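Local coordinates for subtilisin-like serine protease (Fervidobacterium pennivorans, PDB 1R6V), which degrades keratin into peptides as a subtilisin-like serine endopeptidase, which lets its bacterium grow on native feathers, at residues Y273-E286 / Y479-H492. The protein carries 1 engineered substitution. Sequence-based numbering, arbitrary orientation.
Sequences YSYTMKEAFDYAME and YAKTGPDGIARFPH
Tyr273 and Lys481 meet at one end of an interface between the subtilisin-like catalytic domain, which supplies helix 275-286, and the first beta-sandwich domain, which supplies strand 478-481 and strand 487-494. The aliphatic part of Lys481 runs over one face of the Tyr273 ring in a CH-pi contact, CD standing 3.7 Å from the ring centroid. Tyrosine suits this place because it pairs a ring face for the lysine chain with a hydroxyl at its rim that can take polar bonds: Lys481 N donates to Tyr273 OH at 3.0 Å, almost straight at 172°, while one water links this OH to Lys481 O and another links it to Tyr479 O. With CG anti to the backbone N (chi1 -175°), the ring reaches across to the strand. A leucine here would probably leave Lys481 N without its acceptor and both water bridges broken. Tyr275 supports this cluster, taking Tyr273 CE2 over the centre of its own ring and giving its hydroxyl to Thr482 O, 43° out of the carbonyl plane.

Midway along the helix, the long chain of Lys278 bends twice to bring NZ to Arg489 O at 3.0 Å. Asp282, one turn on, meets NZ in a salt bridge through the syn lone pair of OD2, which probably offsets the charge of this buried lysine. Compact Pro491 packs against this turn of the helix, its CG touching Asp282 OD1 and, at 3.6 Å, Met285 CE, whose flexible thioether crosses the proline side chain at about a right angle. At the outer margin Glu286 OE2 lies over one face of the Arg489 guanidinium, a pairing of charges alone; the main partner of Arg489 NH2 is Glu449, in another salt bridge. At its start the helix is N-capped by Ser274, whose OG accepts from Met277 N at 2.9 Å.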
# COMPACT_ATOMS: atom_id res chain seq x y z
N TYR A 273 3.93 -2.25 -2.93
CA TYR A 273 2.56 -1.75 -2.98
C TYR A 273 1.74 -3.00 -2.73
O TYR A 273 1.75 -3.93 -3.54
CB TYR A 273 2.19 -1.23 -4.38
CG TYR A 273 0.82 -0.60 -4.46
CD1 TYR A 273 0.67 0.78 -4.39
CD2 TYR A 273 -0.33 -1.37 -4.65
CE1 TYR A 273 -0.58 1.38 -4.51
CE2 TYR A 273 -1.59 -0.78 -4.78
CZ TYR A 273 -1.70 0.60 -4.71
OH TYR A 273 -2.92 1.21 -4.88
N SER A 274 1.02 -3.03 -1.62
CA SER A 274 0.22 -4.20 -1.26
C SER A 274 -1.25 -3.92 -1.43
O SER A 274 -1.76 -2.94 -0.88
CB SER A 274 0.52 -4.59 0.19
OG SER A 274 -0.44 -5.49 0.72
N TYR A 275 -1.94 -4.76 -2.19
CA TYR A 275 -3.38 -4.56 -2.34
C TYR A 275 -4.08 -4.89 -1.05
O TYR A 275 -5.13 -4.32 -0.71
CB TYR A 275 -3.94 -5.41 -3.47
CG TYR A 275 -3.63 -4.81 -4.82
CD1 TYR A 275 -2.43 -5.07 -5.46
CD2 TYR A 275 -4.55 -3.97 -5.45
CE1 TYR A 275 -2.14 -4.51 -6.70
CE2 TYR A 275 -4.27 -3.40 -6.69
CZ TYR A 275 -3.06 -3.68 -7.31
OH TYR A 275 -2.80 -3.18 -8.56
N THR A 276 -3.52 -5.85 -0.32
CA THR A 276 -4.08 -6.24 0.96
C THR A 276 -3.97 -5.10 1.97
O THR A 276 -4.94 -4.79 2.67
CB THR A 276 -3.35 -7.47 1.52
OG1 THR A 276 -3.60 -8.57 0.65
CG2 THR A 276 -3.88 -7.84 2.93
N MET A 277 -2.80 -4.48 2.05
CA MET A 277 -2.64 -3.39 3.01
C MET A 277 -3.51 -2.18 2.63
O MET A 277 -4.01 -1.47 3.51
CB MET A 277 -1.17 -2.96 3.10
CG MET A 277 -0.88 -2.10 4.35
SD MET A 277 -1.18 -2.95 5.98
CE MET A 277 0.07 -4.44 5.74
N LYS A 278 -3.69 -1.97 1.33
CA LYS A 278 -4.51 -0.87 0.81
C LYS A 278 -5.92 -1.12 1.33
O LYS A 278 -6.58 -0.23 1.87
CB LYS A 278 -4.52 -0.89 -0.73
CG LYS A 278 -5.38 0.19 -1.42
CD LYS A 278 -4.64 1.51 -1.46
CE LYS A 278 -5.29 2.49 -2.43
NZ LYS A 278 -6.64 2.98 -1.99
N GLU A 279 -6.36 -2.36 1.17
CA GLU A 279 -7.71 -2.73 1.62
C GLU A 279 -7.89 -2.54 3.11
O GLU A 279 -8.94 -2.10 3.57
CB GLU A 279 -8.02 -4.19 1.27
CG GLU A 279 -8.38 -4.46 -0.16
CD GLU A 279 -9.64 -3.73 -0.59
OE1 GLU A 279 -10.74 -4.02 -0.08
OE2 GLU A 279 -9.53 -2.87 -1.45
N ALA A 280 -6.87 -2.89 3.89
CA ALA A 280 -6.96 -2.74 5.33
C ALA A 280 -7.01 -1.26 5.74
O ALA A 280 -7.79 -0.88 6.63
CB ALA A 280 -5.77 -3.42 5.98
N PHE A 281 -6.17 -0.45 5.13
CA PHE A 281 -6.18 0.97 5.44
C PHE A 281 -7.49 1.61 5.03
O PHE A 281 -8.03 2.44 5.77
CB PHE A 281 -5.01 1.69 4.75
CG PHE A 281 -3.82 1.84 5.64
CD1 PHE A 281 -3.10 0.72 6.07
CD2 PHE A 281 -3.45 3.09 6.09
CE1 PHE A 281 -2.02 0.86 6.97
CE2 PHE A 281 -2.37 3.25 6.99
CZ PHE A 281 -1.66 2.13 7.43
N ASP A 282 -8.01 1.20 3.88
CA ASP A 282 -9.28 1.76 3.40
C ASP A 282 -10.44 1.28 4.27
O ASP A 282 -11.42 2.01 4.46
CB ASP A 282 -9.49 1.38 1.92
CG ASP A 282 -8.50 2.09 0.99
OD1 ASP A 282 -7.75 2.98 1.47
OD2 ASP A 282 -8.48 1.76 -0.22
N TYR A 283 -10.34 0.06 4.79
CA TYR A 283 -11.36 -0.49 5.69
C TYR A 283 -11.42 0.37 6.95
O TYR A 283 -12.49 0.77 7.42
CB TYR A 283 -10.97 -1.91 6.11
CG TYR A 283 -11.92 -2.59 7.08
CD1 TYR A 283 -13.02 -3.31 6.62
CD2 TYR A 283 -11.66 -2.58 8.46
CE1 TYR A 283 -13.83 -4.02 7.51
CE2 TYR A 283 -12.46 -3.28 9.35
CZ TYR A 283 -13.55 -4.00 8.87
OH TYR A 283 -14.36 -4.70 9.73
N ALA A 284 -10.26 0.64 7.51
CA ALA A 284 -10.23 1.45 8.71
C ALA A 284 -10.81 2.85 8.44
O ALA A 284 -11.63 3.35 9.21
CB ALA A 284 -8.78 1.55 9.24
N MET A 285 -10.39 3.49 7.36
CA MET A 285 -10.88 4.85 7.07
C MET A 285 -12.38 4.87 6.77
O MET A 285 -13.08 5.83 7.12
CB MET A 285 -10.06 5.48 5.92
CG MET A 285 -8.61 5.78 6.34
SD MET A 285 -7.60 6.77 5.18
CE MET A 285 -7.14 5.52 3.89
N GLU A 286 -12.88 3.80 6.15
CA GLU A 286 -14.31 3.71 5.83
C GLU A 286 -15.11 3.59 7.12
O GLU A 286 -16.28 3.94 7.17
CB GLU A 286 -14.58 2.51 4.91
CG GLU A 286 -14.39 2.86 3.43
CD GLU A 286 -14.38 1.65 2.51
OE1 GLU A 286 -15.03 0.63 2.84
OE2 GLU A 286 -13.73 1.73 1.44
N TYR A 479 -1.28 8.75 -5.39
CA TYR A 479 -0.99 7.68 -6.32
C TYR A 479 -1.70 6.40 -5.90
O TYR A 479 -1.84 6.13 -4.71
CB TYR A 479 0.53 7.44 -6.35
CG TYR A 479 0.97 6.22 -7.14
CD1 TYR A 479 1.00 4.95 -6.56
CD2 TYR A 479 1.37 6.33 -8.47
CE1 TYR A 479 1.41 3.82 -7.28
CE2 TYR A 479 1.78 5.21 -9.21
CZ TYR A 479 1.80 3.97 -8.60
OH TYR A 479 2.20 2.87 -9.34
N ALA A 480 -2.17 5.64 -6.88
CA ALA A 480 -2.82 4.36 -6.61
C ALA A 480 -2.84 3.54 -7.89
O ALA A 480 -2.76 4.08 -8.99
CB ALA A 480 -4.25 4.57 -6.12
N LYS A 481 -2.96 2.23 -7.74
CA LYS A 481 -3.00 1.35 -8.90
C LYS A 481 -4.40 0.76 -9.02
O LYS A 481 -5.03 0.42 -8.01
CB LYS A 481 -1.98 0.25 -8.71
CG LYS A 481 -0.58 0.80 -8.49
CD LYS A 481 0.43 -0.29 -8.18
CE LYS A 481 0.95 -0.94 -9.45
NZ LYS A 481 2.03 -1.92 -9.14
N THR A 482 -4.91 0.61 -10.24
CA THR A 482 -6.25 0.05 -10.38
C THR A 482 -6.26 -1.42 -9.98
O THR A 482 -5.29 -2.14 -10.20
CB THR A 482 -6.81 0.18 -11.82
OG1 THR A 482 -5.95 -0.52 -12.73
CG2 THR A 482 -6.91 1.66 -12.23
N GLY A 483 -7.36 -1.84 -9.37
CA GLY A 483 -7.50 -3.23 -8.97
C GLY A 483 -8.11 -4.05 -10.09
O GLY A 483 -8.25 -3.56 -11.22
N PRO A 484 -8.51 -5.30 -9.82
CA PRO A 484 -9.11 -6.15 -10.85
C PRO A 484 -10.32 -5.58 -11.58
O PRO A 484 -10.62 -5.97 -12.71
CB PRO A 484 -9.45 -7.43 -10.09
CG PRO A 484 -9.72 -6.94 -8.70
CD PRO A 484 -8.60 -5.94 -8.50
N ASP A 485 -11.04 -4.67 -10.93
CA ASP A 485 -12.21 -4.08 -11.57
C ASP A 485 -11.90 -2.74 -12.22
O ASP A 485 -12.81 -2.00 -12.59
CB ASP A 485 -13.36 -3.93 -10.58
CG ASP A 485 -13.80 -5.26 -9.98
OD1 ASP A 485 -13.81 -6.28 -10.71
OD2 ASP A 485 -14.14 -5.28 -8.78
N GLY A 486 -10.61 -2.42 -12.34
CA GLY A 486 -10.20 -1.18 -12.97
C GLY A 486 -10.34 0.07 -12.12
O GLY A 486 -10.16 1.19 -12.60
N ILE A 487 -10.64 -0.12 -10.85
CA ILE A 487 -10.82 1.04 -9.99
C ILE A 487 -9.63 1.38 -9.11
O ILE A 487 -9.05 0.50 -8.48
CB ILE A 487 -12.07 0.85 -9.11
CG1 ILE A 487 -13.30 0.64 -10.00
CG2 ILE A 487 -12.26 2.07 -8.19
CD1 ILE A 487 -14.51 0.09 -9.29
N ALA A 488 -9.25 2.66 -9.10
CA ALA A 488 -8.18 3.14 -8.24
C ALA A 488 -8.97 4.05 -7.31
O ALA A 488 -9.61 5.00 -7.77
CB ALA A 488 -7.14 3.94 -9.03
N ARG A 489 -8.93 3.76 -6.01
CA ARG A 489 -9.69 4.51 -5.03
C ARG A 489 -8.82 5.45 -4.23
O ARG A 489 -7.74 5.06 -3.78
CB ARG A 489 -10.39 3.57 -4.03
CG ARG A 489 -11.19 2.44 -4.66
CD ARG A 489 -11.81 1.56 -3.57
NE ARG A 489 -12.93 2.21 -2.91
CZ ARG A 489 -13.79 1.60 -2.09
NH1 ARG A 489 -13.66 0.30 -1.83
NH2 ARG A 489 -14.79 2.28 -1.55
N PHE A 490 -9.31 6.67 -4.03
CA PHE A 490 -8.59 7.69 -3.27
C PHE A 490 -9.47 8.19 -2.13
O PHE A 490 -10.20 9.15 -2.30
CB PHE A 490 -8.24 8.86 -4.20
CG PHE A 490 -7.28 8.48 -5.30
CD1 PHE A 490 -7.74 7.90 -6.48
CD2 PHE A 490 -5.92 8.69 -5.14
CE1 PHE A 490 -6.85 7.52 -7.49
CE2 PHE A 490 -5.02 8.32 -6.14
CZ PHE A 490 -5.49 7.74 -7.31
N PRO A 491 -9.37 7.58 -0.94
CA PRO A 491 -10.20 8.03 0.17
C PRO A 491 -9.68 9.23 0.93
O PRO A 491 -8.47 9.39 1.13
CB PRO A 491 -10.29 6.80 1.07
CG PRO A 491 -8.98 6.10 0.83
CD PRO A 491 -8.66 6.32 -0.63
N HIS A 492 -10.61 10.08 1.33
CA HIS A 492 -10.30 11.24 2.15
C HIS A 492 -9.16 12.11 1.66
O HIS A 492 -8.37 12.58 2.46
CB HIS A 492 -10.04 10.73 3.57
CG HIS A 492 -11.24 10.06 4.15
ND1 HIS A 492 -12.29 10.77 4.69
CD2 HIS A 492 -11.63 8.76 4.13
CE1 HIS A 492 -13.28 9.94 4.98
NE2 HIS A 492 -12.91 8.72 4.65
O HOH W 1 -5.15 0.00 -5.35
O HOH W 2 -2.66 3.83 -3.33
O HOH W 3 -15.14 7.51 6.80